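PDB 7B04: nitrite oxidoreductase subunit B from Kuenenia stuttgartiensis, which probably relays electrons through its [4Fe-4S] and [3Fe-4S] clusters between the other parts of the nitrite-oxidising complex of this anammox bacterium. Local coordinates for residues A[332-337]-A[371-376]; A[305-310]-A[325-330]. All blocks are in the same frame, centred on the assembly; numbering follows the deposited sequence.

Contact 1. Residues A[332-337]-A[371-376]; sequences MVPSRE and KKFTMY
Arg-336 lays its guanidinium flat over one face of the Tyr-376 ring, a cation-pi stack with the planes only 5° apart and CZ 3.7 Å from the ring centroid. NH1 sits above the middle of the ring, while CZ lies over its CG rim, 3.4 Å from Tyr-376 CG. The arginine chain crosses the tyrosine at about a right angle; CG anti to the backbone N (chi1 174°) and an extended chain from there to NE carry the flat group from the helix start to the strand. Asp-378 takes NH2 and Glu-359 takes NH1 in salt bridges, which should limit how the guanidinium turns.

Toward the other end the contact is apolar. Val-333 CG1 meets Phe-373 CB at 3.5 Å, and Val-333 CB rests 3.7 Å from CE of Lys-371, whose ammonium is spoken for by Glu-329. Pro-334 O approaches the Phe-373 ring at its edge, in plane, and Pro-334 CD comes within 3.7 Å of Phe-373 CE1. Leu-339 of helix 336-342 and, from the neighbouring chain, Gly-327 of subunit A also pack on this phenylalanine. Here an interhelical linker and a helix N-terminus, Ser-335 being the N-cap, are laid on an antiparallel beta-sheet.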
ATOM      1  N   MET A 332     -17.623 -16.309 -14.520  1.00 44.23           N
ATOM      2  CA  MET A 332     -17.803 -17.018 -13.254  1.00 47.09           C
ATOM      3  C   MET A 332     -17.559 -18.512 -13.400  1.00 48.59           C
ATOM      4  O   MET A 332     -17.070 -19.157 -12.466  1.00 46.58           O
ATOM      5  CB  MET A 332     -19.208 -16.777 -12.706  1.00 46.25           C
ATOM      6  CG  MET A 332     -19.522 -15.331 -12.391  1.00 44.02           C
ATOM      7  SD  MET A 332     -21.232 -15.139 -11.862  1.00 66.15           S
ATOM      8  CE  MET A 332     -21.189 -15.981 -10.284  1.00 41.81           C
ATOM      9  N   VAL A 333     -17.883 -19.072 -14.559  1.00 46.98           N
ATOM     10  CA  VAL A 333     -17.534 -20.447 -14.894  1.00 50.38           C
ATOM     11  C   VAL A 333     -16.740 -20.378 -16.190  1.00 47.18           C
ATOM     12  O   VAL A 333     -17.327 -20.449 -17.280  1.00 45.25           O
ATOM     13  CB  VAL A 333     -18.786 -21.328 -15.041  1.00 57.80           C
ATOM     14  CG1 VAL A 333     -18.404 -22.794 -15.075  1.00 50.54           C
ATOM     15  CG2 VAL A 333     -19.773 -21.051 -13.915  1.00 49.94           C
ATOM     16  N   PRO A 334     -15.418 -20.230 -16.127  1.00 44.73           N
ATOM     17  CA  PRO A 334     -14.657 -19.964 -17.350  1.00 48.39           C
ATOM     18  C   PRO A 334     -14.673 -21.156 -18.289  1.00 46.75           C
ATOM     19  O   PRO A 334     -14.534 -22.307 -17.868  1.00 49.25           O
ATOM     20  CB  PRO A 334     -13.239 -19.683 -16.836  1.00 37.19           C
ATOM     21  CG  PRO A 334     -13.402 -19.374 -15.383  1.00 40.79           C
ATOM     22  CD  PRO A 334     -14.567 -20.193 -14.928  1.00 41.51           C
ATOM     23  N   SER A 335     -14.845 -20.867 -19.576  1.00 45.71           N
ATOM     24  CA  SER A 335     -14.634 -21.880 -20.592  1.00 45.07           C
ATOM     25  C   SER A 335     -13.167 -22.304 -20.581  1.00 42.34           C
ATOM     26  O   SER A 335     -12.307 -21.659 -19.975  1.00 45.30           O
ATOM     27  CB  SER A 335     -15.056 -21.365 -21.968  1.00 40.67           C
ATOM     28  OG  SER A 335     -14.151 -20.389 -22.449  1.00 47.93           O
ATOM     29  N   ARG A 336     -12.882 -23.410 -21.268  1.00 44.04           N
ATOM     30  CA  ARG A 336     -11.508 -23.899 -21.323  1.00 40.22           C
ATOM     31  C   ARG A 336     -10.565 -22.884 -21.957  1.00 38.91           C
ATOM     32  O   ARG A 336      -9.440 -22.692 -21.479  1.00 38.83           O
ATOM     33  CB  ARG A 336     -11.449 -25.220 -22.085  1.00 41.49           C
ATOM     34  CG  ARG A 336     -10.034 -25.704 -22.302  1.00 37.05           C
ATOM     35  CD  ARG A 336     -10.001 -27.092 -22.889  1.00 43.10           C
ATOM     36  NE  ARG A 336      -8.702 -27.721 -22.688  1.00 47.75           N
ATOM     37  CZ  ARG A 336      -8.469 -29.016 -22.856  1.00 47.18           C
ATOM     38  NH1 ARG A 336      -9.452 -29.822 -23.232  1.00 50.33           N
ATOM     39  NH2 ARG A 336      -7.255 -29.506 -22.650  1.00 42.01           N
ATOM     40  N   GLU A 337     -11.002 -22.210 -23.024  1.00 40.08           N
ATOM     41  CA  GLU A 337     -10.092 -21.299 -23.711  1.00 44.72           C
ATOM     42  C   GLU A 337      -9.933 -19.968 -22.985  1.00 40.29           C
ATOM     43  O   GLU A 337      -8.858 -19.363 -23.056  1.00 37.92           O
ATOM     44  CB  GLU A 337     -10.564 -21.058 -25.146  1.00 43.30           C
ATOM     45  CG  GLU A 337      -9.419 -20.802 -26.114  1.00 47.72           C
ATOM     46  CD  GLU A 337      -9.880 -20.560 -27.536  1.00 55.67           C
ATOM     47  OE1 GLU A 337     -11.059 -20.195 -27.730  1.00 49.16           O
ATOM     48  OE2 GLU A 337      -9.060 -20.732 -28.462  1.00 57.71           O
ATOM     49  N   LYS A 371     -23.902 -24.621 -13.324  1.00 39.24           N
ATOM     50  CA  LYS A 371     -23.448 -25.315 -14.523  1.00 42.02           C
ATOM     51  C   LYS A 371     -22.115 -25.995 -14.224  1.00 47.62           C
ATOM     52  O   LYS A 371     -21.471 -25.729 -13.205  1.00 50.14           O
ATOM     53  CB  LYS A 371     -23.417 -24.400 -15.758  1.00 39.50           C
ATOM     54  CG  LYS A 371     -22.335 -23.363 -15.874  1.00 48.74           C
ATOM     55  CD  LYS A 371     -22.608 -22.588 -17.159  1.00 51.35           C
ATOM     56  CE  LYS A 371     -21.472 -21.679 -17.568  1.00 62.20           C
ATOM     57  NZ  LYS A 371     -21.772 -21.032 -18.879  1.00 61.96           N
ATOM     58  N   LYS A 372     -21.699 -26.876 -15.132  1.00 47.15           N
ATOM     59  CA  LYS A 372     -20.538 -27.732 -14.919  1.00 48.34           C
ATOM     60  C   LYS A 372     -19.244 -27.088 -15.405  1.00 45.59           C
ATOM     61  O   LYS A 372     -19.171 -26.579 -16.528  1.00 46.04           O
ATOM     62  CB  LYS A 372     -20.754 -29.066 -15.634  1.00 51.38           C
ATOM     63  CG  LYS A 372     -19.502 -29.897 -15.838  1.00 54.19           C
ATOM     64  CD  LYS A 372     -19.864 -31.336 -16.166  1.00 51.75           C
ATOM     65  CE  LYS A 372     -18.814 -31.995 -17.042  1.00 53.58           C
ATOM     66  NZ  LYS A 372     -18.271 -33.227 -16.406  1.00 48.96           N
ATOM     67  N   PHE A 373     -18.235 -27.098 -14.533  1.00 41.42           N
ATOM     68  CA  PHE A 373     -16.914 -26.545 -14.812  1.00 46.41           C
ATOM     69  C   PHE A 373     -15.883 -27.667 -14.814  1.00 51.03           C
ATOM     70  O   PHE A 373     -15.783 -28.421 -13.840  1.00 45.93           O
ATOM     71  CB  PHE A 373     -16.533 -25.484 -13.777  1.00 49.48           C
ATOM     72  CG  PHE A 373     -15.101 -25.040 -13.864  1.00 47.76           C
ATOM     73  CD1 PHE A 373     -14.703 -24.122 -14.822  1.00 49.75           C
ATOM     74  CD2 PHE A 373     -14.152 -25.543 -12.990  1.00 42.32           C
ATOM     75  CE1 PHE A 373     -13.385 -23.714 -14.904  1.00 49.92           C
ATOM     76  CE2 PHE A 373     -12.835 -25.142 -13.071  1.00 47.39           C
ATOM     77  CZ  PHE A 373     -12.451 -24.225 -14.028  1.00 46.46           C
ATOM     78  N   THR A 374     -15.120 -27.773 -15.901  1.00 54.94           N
ATOM     79  CA  THR A 374     -13.996 -28.692 -15.995  1.00 51.08           C
ATOM     80  C   THR A 374     -12.736 -27.899 -16.305  1.00 45.66           C
ATOM     81  O   THR A 374     -12.760 -26.933 -17.073  1.00 51.70           O
ATOM     82  CB  THR A 374     -14.205 -29.775 -17.064  1.00 42.56           C
ATOM     83  OG1 THR A 374     -14.087 -29.196 -18.370  1.00 47.82           O
ATOM     84  CG2 THR A 374     -15.564 -30.427 -16.915  1.00 45.56           C
ATOM     85  N   MET A 375     -11.632 -28.305 -15.691  1.00 43.20           N
ATOM     86  CA  MET A 375     -10.371 -27.588 -15.814  1.00 46.36           C
ATOM     87  C   MET A 375      -9.273 -28.552 -16.231  1.00 46.48           C
ATOM     88  O   MET A 375      -9.131 -29.633 -15.646  1.00 49.54           O
ATOM     89  CB  MET A 375      -9.991 -26.896 -14.496  1.00 45.22           C
ATOM     90  CG  MET A 375      -8.659 -26.167 -14.534  1.00 49.87           C
ATOM     91  SD  MET A 375      -8.288 -25.375 -12.962  1.00 61.23           S
ATOM     92  CE  MET A 375      -8.037 -26.801 -11.907  1.00 54.36           C
ATOM     93  N   TYR A 376      -8.498 -28.149 -17.238  1.00 42.81           N
ATOM     94  CA  TYR A 376      -7.407 -28.932 -17.799  1.00 45.69           C
ATOM     95  C   TYR A 376      -6.115 -28.147 -17.606  1.00 44.82           C
ATOM     96  O   TYR A 376      -6.129 -26.915 -17.532  1.00 47.63           O
ATOM     97  CB  TYR A 376      -7.643 -29.213 -19.291  1.00 47.14           C
ATOM     98  CG  TYR A 376      -9.020 -29.758 -19.620  1.00 46.40           C
ATOM     99  CD1 TYR A 376      -9.203 -31.100 -19.934  1.00 47.25           C
ATOM    100  CD2 TYR A 376     -10.136 -28.931 -19.618  1.00 49.67           C
ATOM    101  CE1 TYR A 376     -10.469 -31.600 -20.230  1.00 45.56           C
ATOM    102  CE2 TYR A 376     -11.393 -29.424 -19.909  1.00 55.60           C
ATOM    103  CZ  TYR A 376     -11.557 -30.757 -20.215  1.00 54.04           C
ATOM    104  OH  TYR A 376     -12.811 -31.252 -20.507  1.00 52.03           O
TER

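Contact 2. Residues A[305-310]-A[325-330]; sequences YIPPRW and DEAIEK
A helix packed against the loop that leaves a central beta-strand is the element here: strand 303-306, which pairs with strand 25-31 in a mixed sheet, runs out into a Pro-Pro loop, and helix 324-332 returns to lie on that loop. The contact lies near the iron-sulfur clusters, with the side chain of Pro-308 about 8 Å from that of Cys-35, a ligand of [4Fe-4S] cluster #1, and about 12 Å from a bound [4Fe-4S] cluster.

The two segments meet through Ile-328 and Ala-327, with no hydrogen bond between them. Ile-328 spreads its two branches along the loop. Its longer branch has CG1 anti to the carbonyl carbon (chi1 -60°), reaching the proline pair: CG1 is 4.1 Å from Pro-307 CB, and CD1 touches Pro-308 O at 3.4 Å. The short branch takes the next residue, its CG2 lying 3.8 Å from Arg-309 CA. One position earlier on the helix, Ala-327 CB rests against Pro-307 CD at 3.8 Å. Cutting Ile-328 back to an alanine is likely to open a gap beside Pro-307 and Pro-308 and strip the CG2 contact from Arg-309 CA.

Further bonds to the loop come from outside the two segments. Asn-33 takes the Arg-309 N-H on OD1 and offers ND2 weakly to Pro-307 O, while Arg-313 NH2 bonds to Arg-309 O. The Arg-309 chain runs extended away from the helix toward subunit A, where NH1 finds a weak hydrogen bond to Lys-343 O of that subunit. Pro-308, its CB turned away from helix 324-332, packs instead on the next aromatic of the loop: its CB stands 3.5 Å above one face of the Trp-310 ring, offset toward the rim.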
ATOM      1  N   TYR A 305     -12.994  -3.661 -19.731  1.00 33.88           N
ATOM      2  CA  TYR A 305     -13.008  -4.249 -18.401  1.00 34.76           C
ATOM      3  C   TYR A 305     -13.896  -5.482 -18.367  1.00 37.68           C
ATOM      4  O   TYR A 305     -14.970  -5.503 -18.978  1.00 42.57           O
ATOM      5  CB  TYR A 305     -13.525  -3.250 -17.362  1.00 34.94           C
ATOM      6  CG  TYR A 305     -12.703  -1.993 -17.215  1.00 31.13           C
ATOM      7  CD1 TYR A 305     -11.740  -1.886 -16.222  1.00 32.38           C
ATOM      8  CD2 TYR A 305     -12.903  -0.906 -18.056  1.00 31.62           C
ATOM      9  CE1 TYR A 305     -10.992  -0.736 -16.075  1.00 32.72           C
ATOM     10  CE2 TYR A 305     -12.159   0.248 -17.919  1.00 28.69           C
ATOM     11  CZ  TYR A 305     -11.205   0.327 -16.927  1.00 35.47           C
ATOM     12  OH  TYR A 305     -10.460   1.475 -16.785  1.00 40.34           O
ATOM     13  N   ILE A 306     -13.455  -6.496 -17.633  1.00 33.75           N
ATOM     14  CA  ILE A 306     -14.306  -7.620 -17.258  1.00 35.24           C
ATOM     15  C   ILE A 306     -15.052  -7.215 -15.990  1.00 34.75           C
ATOM     16  O   ILE A 306     -14.405  -6.982 -14.956  1.00 36.89           O
ATOM     17  CB  ILE A 306     -13.492  -8.899 -17.034  1.00 35.63           C
ATOM     18  CG1 ILE A 306     -12.900  -9.390 -18.358  1.00 31.68           C
ATOM     19  CG2 ILE A 306     -14.360  -9.981 -16.409  1.00 37.24           C
ATOM     20  CD1 ILE A 306     -11.990 -10.589 -18.213  1.00 28.12           C
ATOM     21  N   PRO A 307     -16.377  -7.114 -16.020  1.00 36.70           N
ATOM     22  CA  PRO A 307     -17.108  -6.513 -14.898  1.00 35.19           C
ATOM     23  C   PRO A 307     -16.985  -7.354 -13.641  1.00 35.13           C
ATOM     24  O   PRO A 307     -16.699  -8.559 -13.712  1.00 37.92           O
ATOM     25  CB  PRO A 307     -18.561  -6.475 -15.401  1.00 37.55           C
ATOM     26  CG  PRO A 307     -18.454  -6.565 -16.892  1.00 38.22           C
ATOM     27  CD  PRO A 307     -17.265  -7.437 -17.149  1.00 37.95           C
ATOM     28  N   PRO A 308     -17.175  -6.751 -12.468  1.00 40.18           N
ATOM     29  CA  PRO A 308     -17.169  -7.538 -11.230  1.00 40.32           C
ATOM     30  C   PRO A 308     -18.369  -8.470 -11.169  1.00 44.83           C
ATOM     31  O   PRO A 308     -19.488  -8.102 -11.531  1.00 41.34           O
ATOM     32  CB  PRO A 308     -17.230  -6.474 -10.127  1.00 35.71           C
ATOM     33  CG  PRO A 308     -16.780  -5.208 -10.783  1.00 32.47           C
ATOM     34  CD  PRO A 308     -17.236  -5.304 -12.204  1.00 38.82           C
ATOM     35  N   ARG A 309     -18.120  -9.694 -10.697  1.00 41.99           N
ATOM     36  CA  ARG A 309     -19.181 -10.688 -10.576  1.00 45.25           C
ATOM     37  C   ARG A 309     -20.186 -10.345  -9.483  1.00 43.53           C
ATOM     38  O   ARG A 309     -21.297 -10.885  -9.491  1.00 50.75           O
ATOM     39  CB  ARG A 309     -18.578 -12.070 -10.314  1.00 40.99           C
ATOM     40  CG  ARG A 309     -17.900 -12.204  -8.965  1.00 40.73           C
ATOM     41  CD  ARG A 309     -17.539 -13.647  -8.668  1.00 41.75           C
ATOM     42  NE  ARG A 309     -16.960 -13.796  -7.336  1.00 52.93           N
ATOM     43  CZ  ARG A 309     -16.722 -14.965  -6.751  1.00 46.90           C
ATOM     44  NH1 ARG A 309     -16.193 -15.002  -5.536  1.00 48.50           N
ATOM     45  NH2 ARG A 309     -17.012 -16.095  -7.381  1.00 39.73           N
ATOM     46  N   TRP A 310     -19.825  -9.469  -8.546  1.00 38.14           N
ATOM     47  CA  TRP A 310     -20.589  -9.274  -7.323  1.00 41.55           C
ATOM     48  C   TRP A 310     -21.323  -7.943  -7.259  1.00 46.77           C
ATOM     49  O   TRP A 310     -22.156  -7.761  -6.364  1.00 51.57           O
ATOM     50  CB  TRP A 310     -19.660  -9.375  -6.108  1.00 42.88           C
ATOM     51  CG  TRP A 310     -18.647  -8.275  -6.071  1.00 36.50           C
ATOM     52  CD1 TRP A 310     -18.762  -7.075  -5.432  1.00 37.57           C
ATOM     53  CD2 TRP A 310     -17.370  -8.266  -6.716  1.00 36.55           C
ATOM     54  NE1 TRP A 310     -17.631  -6.322  -5.634  1.00 37.72           N
ATOM     55  CE2 TRP A 310     -16.761  -7.031  -6.419  1.00 39.75           C
ATOM     56  CE3 TRP A 310     -16.680  -9.184  -7.514  1.00 33.71           C
ATOM     57  CZ2 TRP A 310     -15.495  -6.692  -6.891  1.00 39.21           C
ATOM     58  CZ3 TRP A 310     -15.424  -8.846  -7.981  1.00 32.29           C
ATOM     59  CH2 TRP A 310     -14.845  -7.610  -7.668  1.00 38.79           C
ATOM     60  N   ASP A 325     -24.090  -8.550 -18.607  1.00 42.19           N
ATOM     61  CA  ASP A 325     -24.687  -9.800 -18.139  1.00 41.37           C
ATOM     62  C   ASP A 325     -24.001 -11.021 -18.737  1.00 42.92           C
ATOM     63  O   ASP A 325     -23.705 -11.986 -18.024  1.00 47.83           O
ATOM     64  CB  ASP A 325     -26.175  -9.822 -18.482  1.00 42.96           C
ATOM     65  CG  ASP A 325     -26.956  -8.766 -17.740  1.00 53.59           C
ATOM     66  OD1 ASP A 325     -26.721  -8.595 -16.525  1.00 51.33           O
ATOM     67  OD2 ASP A 325     -27.801  -8.097 -18.371  1.00 58.74           O
ATOM     68  N   GLU A 326     -23.732 -10.995 -20.041  1.00 41.76           N
ATOM     69  CA  GLU A 326     -23.095 -12.131 -20.692  1.00 44.18           C
ATOM     70  C   GLU A 326     -21.611 -12.231 -20.374  1.00 47.44           C
ATOM     71  O   GLU A 326     -21.055 -13.332 -20.429  1.00 53.45           O
ATOM     72  CB  GLU A 326     -23.334 -12.068 -22.202  1.00 54.47           C
ATOM     73  CG  GLU A 326     -24.801 -12.283 -22.552  1.00 49.03           C
ATOM     74  CD  GLU A 326     -25.089 -12.140 -24.029  1.00 51.46           C
ATOM     75  OE1 GLU A 326     -24.155 -11.820 -24.794  1.00 47.26           O
ATOM     76  OE2 GLU A 326     -26.256 -12.345 -24.422  1.00 73.00           O
ATOM     77  N   ALA A 327     -20.958 -11.110 -20.062  1.00 44.75           N
ATOM     78  CA  ALA A 327     -19.548 -11.160 -19.692  1.00 41.81           C
ATOM     79  C   ALA A 327     -19.353 -11.887 -18.366  1.00 41.64           C
ATOM     80  O   ALA A 327     -18.448 -12.719 -18.235  1.00 45.44           O
ATOM     81  CB  ALA A 327     -18.980  -9.743 -19.614  1.00 37.92           C
ATOM     82  N   ILE A 328     -20.189 -11.581 -17.373  1.00 42.17           N
ATOM     83  CA  ILE A 328     -20.064 -12.217 -16.064  1.00 43.33           C
ATOM     84  C   ILE A 328     -20.385 -13.704 -16.153  1.00 44.50           C
ATOM     85  O   ILE A 328     -19.725 -14.535 -15.516  1.00 38.92           O
ATOM     86  CB  ILE A 328     -20.962 -11.496 -15.045  1.00 33.96           C
ATOM     87  CG1 ILE A 328     -20.554 -10.027 -14.932  1.00 38.09           C
ATOM     88  CG2 ILE A 328     -20.882 -12.167 -13.689  1.00 35.81           C
ATOM     89  CD1 ILE A 328     -21.458  -9.213 -14.047  1.00 36.63           C
ATOM     90  N   GLU A 329     -21.397 -14.064 -16.947  1.00 44.23           N
ATOM     91  CA  GLU A 329     -21.772 -15.469 -17.085  1.00 47.81           C
ATOM     92  C   GLU A 329     -20.609 -16.286 -17.640  1.00 48.83           C
ATOM     93  O   GLU A 329     -20.404 -17.443 -17.249  1.00 46.81           O
ATOM     94  CB  GLU A 329     -23.020 -15.584 -17.967  1.00 51.01           C
ATOM     95  CG  GLU A 329     -23.549 -16.997 -18.184  1.00 51.67           C
ATOM     96  CD  GLU A 329     -23.173 -17.559 -19.535  1.00 70.95           C
ATOM     97  OE1 GLU A 329     -23.086 -16.765 -20.496  1.00 65.34           O
ATOM     98  OE2 GLU A 329     -22.975 -18.790 -19.640  1.00 71.28           O
ATOM     99  N   LYS A 330     -19.855 -15.709 -18.577  1.00 51.13           N
ATOM    100  CA  LYS A 330     -18.680 -16.387 -19.114  1.00 44.61           C
ATOM    101  C   LYS A 330     -17.567 -16.483 -18.074  1.00 39.95           C
ATOM    102  O   LYS A 330     -16.865 -17.498 -18.003  1.00 43.18           O
ATOM    103  CB  LYS A 330     -18.181 -15.662 -20.363  1.00 39.66           C
ATOM    104  CG  LYS A 330     -19.136 -15.720 -21.543  1.00 42.19           C
ATOM    105  CD  LYS A 330     -18.496 -15.152 -22.798  1.00 37.47           C
ATOM    106  CE  LYS A 330     -19.512 -15.008 -23.918  1.00 41.76           C
ATOM    107  NZ  LYS A 330     -20.100 -16.322 -24.300  1.00 38.97           N
TER

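How the contacts relate
Contact 2 is complete in sequence before contact 1 begins, and their centres lie 15 Å apart on the same side of the subunit's centre. Helices 324-332 and 336-342 are consecutive, separated by a three-residue linker; the first serves contact 2, the linker and the start of the second serve contact 1. The two also touch, through the salt bridge of Lys-371 NZ to Glu-329 OE2 at 2.7 Å and through Met-332 CG packing on Arg-309 CB at 4.0 Å. Together they run from the mixed sheet near [4Fe-4S] cluster #1 outward to the antiparallel sheet built on strand 371-383, joining the cluster-bearing part to the C-terminal sheet, with subunit A alongside both.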